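Local coordinates for uncharacterized protein (Bacteroides ovatus, PDB 4QEY), which is of unknown function but belongs to the DUF4425 family, with a PLAT/LH2- and C2-like beta-sandwich that may bind calcium, as in related lipoproteins, at residues 15-20 with 95-100; 80-85 with 122-127. One frame throughout, in Å; residues are numbered along the deposited sequence. Where two conformers were deposited one is given.

Interaction 1 of 2, residues 15-20 with 95-100; sequences IVVEQS and ISVIAY. With EDO (1,2-ethanediol), chain N; EDO (1,2-ethanediol), chain L.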
ATOM      1  N   ILE A  15       3.547  -5.924  -1.706  1.00 41.86           N
ATOM      2  CA  ILE A  15       3.603  -4.548  -1.234  1.00 39.37           C
ATOM      3  C   ILE A  15       3.014  -4.534   0.182  1.00 45.17           C
ATOM      4  O   ILE A  15       1.905  -5.024   0.407  1.00 45.60           O
ATOM      5  CB  ILE A  15       2.929  -3.502  -2.173  1.00 39.65           C
ATOM      6  CG1 ILE A  15       3.630  -3.457  -3.562  1.00 39.81           C
ATOM      7  CG2 ILE A  15       2.951  -2.113  -1.518  1.00 38.35           C
ATOM      8  CD1 ILE A  15       3.047  -2.510  -4.607  1.00 36.87           C
ATOM      9  N   VAL A  16       3.793  -4.004   1.137  1.00 41.68           N
ATOM     10  CA  VAL A  16       3.388  -3.856   2.528  1.00 40.03           C
ATOM     11  C   VAL A  16       3.210  -2.359   2.812  1.00 43.57           C
ATOM     12  O   VAL A  16       4.096  -1.546   2.511  1.00 43.67           O
ATOM     13  CB  VAL A  16       4.390  -4.525   3.508  1.00 45.43           C
ATOM     14  CG1 VAL A  16       3.927  -4.385   4.964  1.00 44.84           C
ATOM     15  CG2 VAL A  16       4.603  -5.992   3.159  1.00 46.32           C
ATOM     16  N   VAL A  17       2.038  -2.002   3.356  1.00 39.11           N
ATOM     17  CA  VAL A  17       1.693  -0.647   3.769  1.00 37.02           C
ATOM     18  C   VAL A  17       1.629  -0.660   5.297  1.00 40.94           C
ATOM     19  O   VAL A  17       0.997  -1.540   5.889  1.00 38.44           O
ATOM     20  CB  VAL A  17       0.381  -0.120   3.101  1.00 39.30           C
ATOM     21  CG1 VAL A  17       0.070   1.314   3.535  1.00 37.36           C
ATOM     22  CG2 VAL A  17       0.471  -0.204   1.576  1.00 38.41           C
ATOM     23  N   GLU A  18       2.354   0.271   5.931  1.00 39.75           N
ATOM     24  CA  GLU A  18       2.384   0.433   7.382  1.00 39.13           C
ATOM     25  C   GLU A  18       2.040   1.866   7.754  1.00 42.66           C
ATOM     26  O   GLU A  18       2.457   2.801   7.063  1.00 41.61           O
ATOM     27  CB  GLU A  18       3.738   0.047   7.973  1.00 41.72           C
ATOM     28  CG  GLU A  18       4.013  -1.442   8.011  1.00 53.89           C
ATOM     29  CD  GLU A  18       5.270  -1.875   8.745  1.00 78.99           C
ATOM     30  OE1 GLU A  18       6.109  -1.010   9.082  1.00 88.71           O
ATOM     31  OE2 GLU A  18       5.424  -3.096   8.970  1.00 74.52           O
ATOM     32  N   GLN A  19       1.280   2.040   8.848  1.00 38.53           N
ATOM     33  CA  GLN A  19       0.920   3.354   9.355  1.00 36.94           C
ATOM     34  C   GLN A  19       1.192   3.439  10.849  1.00 43.43           C
ATOM     35  O   GLN A  19       1.047   2.450  11.568  1.00 46.54           O
ATOM     36  CB  GLN A  19      -0.548   3.705   9.063  1.00 36.82           C
ATOM     37  CG  GLN A  19      -1.587   2.784   9.716  1.00 38.04           C
ATOM     38  CD  GLN A  19      -2.985   3.305   9.563  1.00 39.11           C
ATOM     39  OE1 GLN A  19      -3.195   4.494   9.376  1.00 31.05           O
ATOM     40  NE2 GLN A  19      -3.961   2.420   9.653  1.00 34.43           N
ATOM     41  N   SER A  20       1.578   4.623  11.317  1.00 38.75           N
ATOM     42  CA  SER A  20       1.819   4.901  12.736  1.00 38.80           C
ATOM     43  C   SER A  20       1.523   6.384  13.001  1.00 39.10           C
ATOM     44  O   SER A  20       1.374   7.157  12.063  1.00 36.31           O
ATOM     45  CB  SER A  20       3.241   4.517  13.157  1.00 41.96           C
ATOM     46  OG  SER A  20       4.262   5.257  12.505  1.00 47.22           O
ATOM     47  N   ILE A  95       3.568   6.978   7.093  1.00 41.25           N
ATOM     48  CA  ILE A  95       3.244   5.913   6.139  1.00 40.56           C
ATOM     49  C   ILE A  95       4.511   5.357   5.534  1.00 43.21           C
ATOM     50  O   ILE A  95       5.369   6.127   5.105  1.00 43.07           O
ATOM     51  CB  ILE A  95       2.289   6.460   5.023  1.00 43.63           C
ATOM     52  CG1 ILE A  95       0.896   6.868   5.573  1.00 43.67           C
ATOM     53  CG2 ILE A  95       2.152   5.515   3.818  1.00 44.14           C
ATOM     54  CD1 ILE A  95       0.018   5.720   6.119  1.00 51.80           C
ATOM     55  N   SER A  96       4.625   4.025   5.489  1.00 40.02           N
ATOM     56  CA  SER A  96       5.713   3.374   4.773  1.00 41.39           C
ATOM     57  C   SER A  96       5.092   2.392   3.784  1.00 44.14           C
ATOM     58  O   SER A  96       4.170   1.651   4.144  1.00 43.05           O
ATOM     59  CB  SER A  96       6.729   2.704   5.698  1.00 47.27           C
ATOM     60  OG  SER A  96       6.286   1.464   6.222  1.00 57.46           O
ATOM     61  N   VAL A  97       5.526   2.464   2.522  1.00 39.47           N
ATOM     62  CA  VAL A  97       5.067   1.570   1.457  1.00 38.86           C
ATOM     63  C   VAL A  97       6.311   0.844   0.947  1.00 46.15           C
ATOM     64  O   VAL A  97       7.187   1.489   0.370  1.00 47.27           O
ATOM     65  CB  VAL A  97       4.282   2.289   0.330  1.00 40.76           C
ATOM     66  CG1 VAL A  97       3.679   1.273  -0.623  1.00 39.40           C
ATOM     67  CG2 VAL A  97       3.188   3.206   0.896  1.00 39.45           C
ATOM     68  N   ILE A  98       6.429  -0.466   1.225  1.00 42.93           N
ATOM     69  CA  ILE A  98       7.617  -1.227   0.819  1.00 44.53           C
ATOM     70  C   ILE A  98       7.200  -2.320  -0.179  1.00 48.97           C
ATOM     71  O   ILE A  98       6.317  -3.137   0.103  1.00 47.20           O
ATOM     72  CB  ILE A  98       8.412  -1.824   2.012  1.00 48.35           C
ATOM     73  CG1 ILE A  98       8.683  -0.758   3.098  1.00 48.74           C
ATOM     74  CG2 ILE A  98       9.725  -2.393   1.508  1.00 50.26           C
ATOM     75  CD1 ILE A  98       9.175  -1.299   4.428  1.00 60.66           C
ATOM     76  N   ALA A  99       7.864  -2.312  -1.344  1.00 46.86           N
ATOM     77  CA  ALA A  99       7.636  -3.243  -2.440  1.00 47.15           C
ATOM     78  C   ALA A  99       8.737  -4.299  -2.488  1.00 54.58           C
ATOM     79  O   ALA A  99       9.927  -3.984  -2.341  1.00 56.27           O
ATOM     80  CB  ALA A  99       7.568  -2.488  -3.755  1.00 47.68           C
ATOM     81  N   TYR A 100       8.330  -5.559  -2.681  1.00 51.08           N
ATOM     82  CA  TYR A 100       9.217  -6.715  -2.731  1.00 53.25           C
ATOM     83  C   TYR A 100       8.961  -7.588  -3.959  1.00 60.28           C
ATOM     84  O   TYR A 100       7.845  -7.624  -4.479  1.00 57.98           O
ATOM     85  CB  TYR A 100       9.041  -7.598  -1.471  1.00 54.06           C
ATOM     86  CG  TYR A 100       9.187  -6.907  -0.135  1.00 54.90           C
ATOM     87  CD1 TYR A 100       8.084  -6.341   0.502  1.00 54.27           C
ATOM     88  CD2 TYR A 100      10.404  -6.906   0.546  1.00 57.81           C
ATOM     89  CE1 TYR A 100       8.201  -5.732   1.751  1.00 54.62           C
ATOM     90  CE2 TYR A 100      10.535  -6.300   1.798  1.00 57.78           C
ATOM     91  CZ  TYR A 100       9.425  -5.724   2.402  1.00 62.21           C
ATOM     92  OH  TYR A 100       9.522  -5.109   3.629  1.00 61.15           O
TER
HETATM   93  C1  EDO N 204       6.244   3.695   9.561  1.00 57.95           C
HETATM   94  O1  EDO N 204       4.875   4.049   9.543  1.00 56.90           O
HETATM   95  C2  EDO N 204       6.327   2.155   9.698  1.00 61.48           C
HETATM   96  O2  EDO N 204       5.657   1.667  10.874  1.00 63.17           O
HETATM   97  C1  EDO L 202      -6.210   5.159   9.838  1.00 47.32           C
HETATM   98  O1  EDO L 202      -5.212   6.141   9.875  1.00 47.76           O
HETATM   99  C2  EDO L 202      -7.052   5.455   8.600  1.00 44.52           C
HETATM  100  O2  EDO L 202      -8.083   4.519   8.420  1.00 43.22           O
HETATM  101  O   HOH W   1       5.875  -0.818   4.634  1.00 64.12           O
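Two neighbouring inner strands of one antiparallel four-stranded sheet meet where residues 15-20 run against 95-100, and the short segments are 4.7 Å apart at closest approach with N-to-C directions 167° from each other. The register rests on four backbone hydrogen bonds in two reciprocal pairs, Val16 with Ile98 and Glu18 with Ser96. Val16 N to Ile98 O is 2.9 Å, with an angle of 170° at the hydrogen. Ile15, Val17 and Gln19 form non-hydrogen-bonded pairs with Ala99, Val97 and Ile95, and their CB atoms lie on the other face of the sheet from those of Val16, Glu18, Ser96 and Ile98.

On the face bearing Ile15 and Val17, one branch of Val97 meets two residues of the opposite strand: its CG1 sits 3.6 Å from Ile15 CG2 and 4.2 Å from Val17 CG2, the two valines lying side by side and pointing the same way. With CG2 anti to the backbone N and CG1 anti to the carbonyl carbon, Ile15 sends CG2 to Val97 and CG1 to Ala99 CB. Ile95 bends back with chi2 at -66°, which brings CD1 to 3.6 Å from Gln19 CB; the Gln19 amide then leads away, its NE2 bonded to the carbonyls of Val60 and Glu62.

The other face is more polar. Glu18 CB lies 3.4 Å from Ser96 OG, and a water donates to Val16 O at 2.9 Å while hydrogen-bonded to Ser96 OG, linking the strands above the backbone ladder. Further along, Val16 CG2 approaches Tyr100 CE1 at 3.9 Å. Phe32, Met76 and Cys78 of the facing sheet pack on Ile15, while Lys64 of the adjoining strand 64-68 lies alongside Val16 and Glu18. One face buried at Ile15 and Val17, the other partly exposed at Glu18 and Ser96, is the two-sided pattern of a beta-sandwich strand pair.

Interaction 2 of 2, residues 80-85 with 122-127; sequences GSVIST and ENFSVS. With EDO (1,2-ethanediol), chain P.
Gly80 CA lies over one face of the Phe124 ring, 3.7 Å from its centroid and 17° off the ring normal, a CH-pi contact between directly paired strand residues. The phenyl group reaches this place because its CG stands between the backbone N and the carbonyl carbon (chi1 63°), folding the ring across the neighbouring strand. Gly80, having no side chain, presents its backbone to the ring: CA, N and C all lie near ring atoms. Val82 CG2 meets the same ring at its edge, 4.3 Å from CE2.

Reciprocal backbone hydrogen bonds hold this arrangement in register, Gly80 with Phe124 and Val82 with Glu122. Gly80 N to Phe124 O measures 2.8 Å and is nearly straight at the hydrogen, 174°. The return bond, Phe124 N to Gly80 O, is 3.0 Å. Between these two pairs, Ser81 and Asn123 form a non-hydrogen-bonded pair, with Ser81 CB 3.7 Å from Asn123 OD1 on the face away from the ring. Glu122 begins beside Val82, but its chain bends at chi2 and carries the carboxylate off toward an ethanediol.

In the next shell, Ile95, Val97 and Leu109 of the opposite sheet pack against Phe124, and Leu93 and Tyr113 against Val82. Ser81 OG is held by Asn29 ND2 on the strand 26-36. Strand 121-127 is outermost in its sheet within this chain; the packing of Phe124 and Val82 on strands 92-101 and 104-114 places them between the two sheets, in the aromatic-and-aliphatic interior of a beta-sandwich.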
ATOM      1  N   GLY A  80      -2.714   4.846  -2.934  1.00 35.10           N
ATOM      2  CA  GLY A  80      -3.348   5.223  -1.681  1.00 33.23           C
ATOM      3  C   GLY A  80      -3.738   6.684  -1.559  1.00 35.32           C
ATOM      4  O   GLY A  80      -3.254   7.548  -2.298  1.00 33.48           O
ATOM      5  N   SER A  81      -4.629   6.960  -0.606  1.00 32.16           N
ATOM      6  CA  SER A  81      -5.045   8.304  -0.262  1.00 31.92           C
ATOM      7  C   SER A  81      -5.082   8.424   1.248  1.00 33.66           C
ATOM      8  O   SER A  81      -5.392   7.472   1.963  1.00 32.34           O
ATOM      9  CB  SER A  81      -6.385   8.696  -0.899  1.00 37.00           C
ATOM     10  OG  SER A  81      -7.509   8.008  -0.374  1.00 45.32           O
ATOM     11  N   VAL A  82      -4.679   9.591   1.722  1.00 32.30           N
ATOM     12  CA  VAL A  82      -4.658   9.996   3.131  1.00 32.54           C
ATOM     13  C   VAL A  82      -5.520  11.262   3.247  1.00 37.40           C
ATOM     14  O   VAL A  82      -5.256  12.245   2.555  1.00 36.18           O
ATOM     15  CB  VAL A  82      -3.210  10.200   3.653  1.00 35.85           C
ATOM     16  CG1 VAL A  82      -3.209  10.745   5.077  1.00 36.95           C
ATOM     17  CG2 VAL A  82      -2.402   8.911   3.571  1.00 34.70           C
ATOM     18  N   ILE A  83      -6.593  11.193   4.039  1.00 35.48           N
ATOM     19  CA  ILE A  83      -7.519  12.302   4.294  1.00 36.10           C
ATOM     20  C   ILE A  83      -7.605  12.460   5.798  1.00 40.26           C
ATOM     21  O   ILE A  83      -7.759  11.457   6.485  1.00 39.77           O
ATOM     22  CB  ILE A  83      -8.935  12.115   3.624  1.00 39.66           C
ATOM     23  CG1 ILE A  83      -8.873  11.845   2.098  1.00 40.28           C
ATOM     24  CG2 ILE A  83      -9.853  13.310   3.885  1.00 40.66           C
ATOM     25  CD1 ILE A  83      -8.766  10.422   1.718  1.00 55.76           C
ATOM     26  N   SER A  84      -7.412  13.685   6.295  0.67 38.02           N
ATOM     27  CA  SER A  84      -7.483  14.066   7.703  0.67 39.03           C
ATOM     28  C   SER A  84      -8.917  14.310   8.114  0.67 45.04           C
ATOM     29  O   SER A  84      -9.674  14.969   7.376  0.67 43.29           O
ATOM     30  CB  SER A  84      -6.653  15.315   7.958  0.67 44.24           C
ATOM     31  OG  SER A  84      -7.215  16.423   7.268  0.67 55.40           O
ATOM     32  N   THR A  85      -9.273  13.819   9.326  0.67 44.23           N
ATOM     33  CA  THR A  85     -10.626  13.904   9.897  0.67 45.37           C
ATOM     34  C   THR A  85     -10.626  14.756  11.209  0.67 53.41           C
ATOM     35  O   THR A  85     -11.533  14.619  12.033  0.67 54.86           O
ATOM     36  CB  THR A  85     -11.148  12.482  10.142  0.67 38.98           C
ATOM     37  OG1 THR A  85     -10.250  11.802  11.009  0.67 40.39           O
ATOM     38  CG2 THR A  85     -11.291  11.686   8.870  0.67 30.85           C
ATOM     39  N   GLU A 122      -4.078  13.948   0.566  1.00 38.78           N
ATOM     40  CA  GLU A 122      -2.790  13.512   0.026  1.00 38.50           C
ATOM     41  C   GLU A 122      -2.919  12.163  -0.686  1.00 40.69           C
ATOM     42  O   GLU A 122      -3.820  11.388  -0.379  1.00 40.25           O
ATOM     43  CB  GLU A 122      -1.771  13.428   1.155  1.00 39.86           C
ATOM     44  CG  GLU A 122      -1.396  14.783   1.742  1.00 49.28           C
ATOM     45  CD  GLU A 122      -0.513  15.653   0.877  1.00 73.05           C
ATOM     46  OE1 GLU A 122       0.446  15.123   0.272  1.00 74.43           O
ATOM     47  OE2 GLU A 122      -0.747  16.882   0.853  1.00 76.58           O
ATOM     48  N   ASN A 123      -2.047  11.910  -1.672  1.00 37.00           N
ATOM     49  CA  ASN A 123      -2.069  10.685  -2.479  1.00 35.67           C
ATOM     50  C   ASN A 123      -0.687  10.119  -2.663  1.00 39.06           C
ATOM     51  O   ASN A 123       0.307  10.859  -2.589  1.00 39.64           O
ATOM     52  CB  ASN A 123      -2.681  10.960  -3.859  1.00 37.25           C
ATOM     53  CG  ASN A 123      -4.097  11.447  -3.813  1.00 58.51           C
ATOM     54  OD1 ASN A 123      -5.044  10.664  -3.690  1.00 47.34           O
ATOM     55  ND2 ASN A 123      -4.264  12.760  -3.903  1.00 57.39           N
ATOM     56  N   PHE A 124      -0.616   8.802  -2.915  1.00 34.56           N
ATOM     57  CA  PHE A 124       0.644   8.128  -3.208  1.00 34.49           C
ATOM     58  C   PHE A 124       0.387   6.960  -4.132  1.00 38.46           C
ATOM     59  O   PHE A 124      -0.733   6.447  -4.194  1.00 37.59           O
ATOM     60  CB  PHE A 124       1.398   7.669  -1.937  1.00 35.59           C
ATOM     61  CG  PHE A 124       0.711   6.645  -1.079  1.00 35.20           C
ATOM     62  CD1 PHE A 124       0.758   5.292  -1.408  1.00 38.02           C
ATOM     63  CD2 PHE A 124       0.045   7.024   0.082  1.00 35.64           C
ATOM     64  CE1 PHE A 124       0.107   4.335  -0.615  1.00 38.65           C
ATOM     65  CE2 PHE A 124      -0.596   6.070   0.881  1.00 38.29           C
ATOM     66  CZ  PHE A 124      -0.545   4.726   0.536  1.00 37.00           C
ATOM     67  N   SER A 125       1.436   6.549  -4.852  1.00 36.70           N
ATOM     68  CA  SER A 125       1.422   5.422  -5.788  1.00 36.47           C
ATOM     69  C   SER A 125       2.802   4.817  -5.826  1.00 40.58           C
ATOM     70  O   SER A 125       3.784   5.527  -6.094  1.00 40.46           O
ATOM     71  CB  SER A 125       0.960   5.869  -7.175  1.00 39.59           C
ATOM     72  OG  SER A 125       0.955   4.785  -8.085  1.00 51.18           O
ATOM     73  N   VAL A 126       2.898   3.522  -5.483  1.00 37.75           N
ATOM     74  CA  VAL A 126       4.169   2.776  -5.450  1.00 39.48           C
ATOM     75  C   VAL A 126       3.983   1.445  -6.174  1.00 44.11           C
ATOM     76  O   VAL A 126       2.975   0.767  -5.983  1.00 44.61           O
ATOM     77  CB  VAL A 126       4.680   2.564  -3.989  1.00 43.22           C
ATOM     78  CG1 VAL A 126       6.037   1.856  -3.957  1.00 44.21           C
ATOM     79  CG2 VAL A 126       4.760   3.888  -3.230  1.00 42.13           C
ATOM     80  N   SER A 127       4.958   1.070  -6.988  1.00 42.04           N
ATOM     81  CA  SER A 127       4.925  -0.169  -7.748  1.00 42.47           C
ATOM     82  C   SER A 127       6.216  -0.964  -7.523  1.00 48.08           C
ATOM     83  O   SER A 127       7.226  -0.386  -7.098  1.00 46.85           O
ATOM     84  CB  SER A 127       4.722   0.140  -9.229  1.00 46.99           C
ATOM     85  OG  SER A 127       4.632  -1.042 -10.007  1.00 63.06           O
TER
HETATM   86  C1  EDO P 206      -3.593  19.179   1.578  1.00 67.52           C
HETATM   87  O1  EDO P 206      -3.029  18.925   0.307  1.00 68.54           O
HETATM   88  C2  EDO P 206      -4.885  20.002   1.373  1.00 66.41           C
HETATM   89  O2  EDO P 206      -5.806  19.246   0.592  1.00 66.71           O

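How the interactions relate
The centres of interactions 1 and 2 lie 12 Å apart, on the two four-stranded antiparallel sheets of an all-beta chain. Interaction 1 joins the two inner strands of one sheet; interaction 2 pairs an inner strand with an outermost strand of the other. Along the chain the segments alternate, 15-20, 80-85, 95-100, 122-127, and strand 73-84 is followed directly by strand 92-101, so the chain passes from sheet to sheet. The layers touch directly: Val97 CG2 lies 3.6 Å from Phe124 CE1, and Val97 CG1 3.7 Å from Val126 CB. Through this shared interior the two sheets pack together as one sandwich.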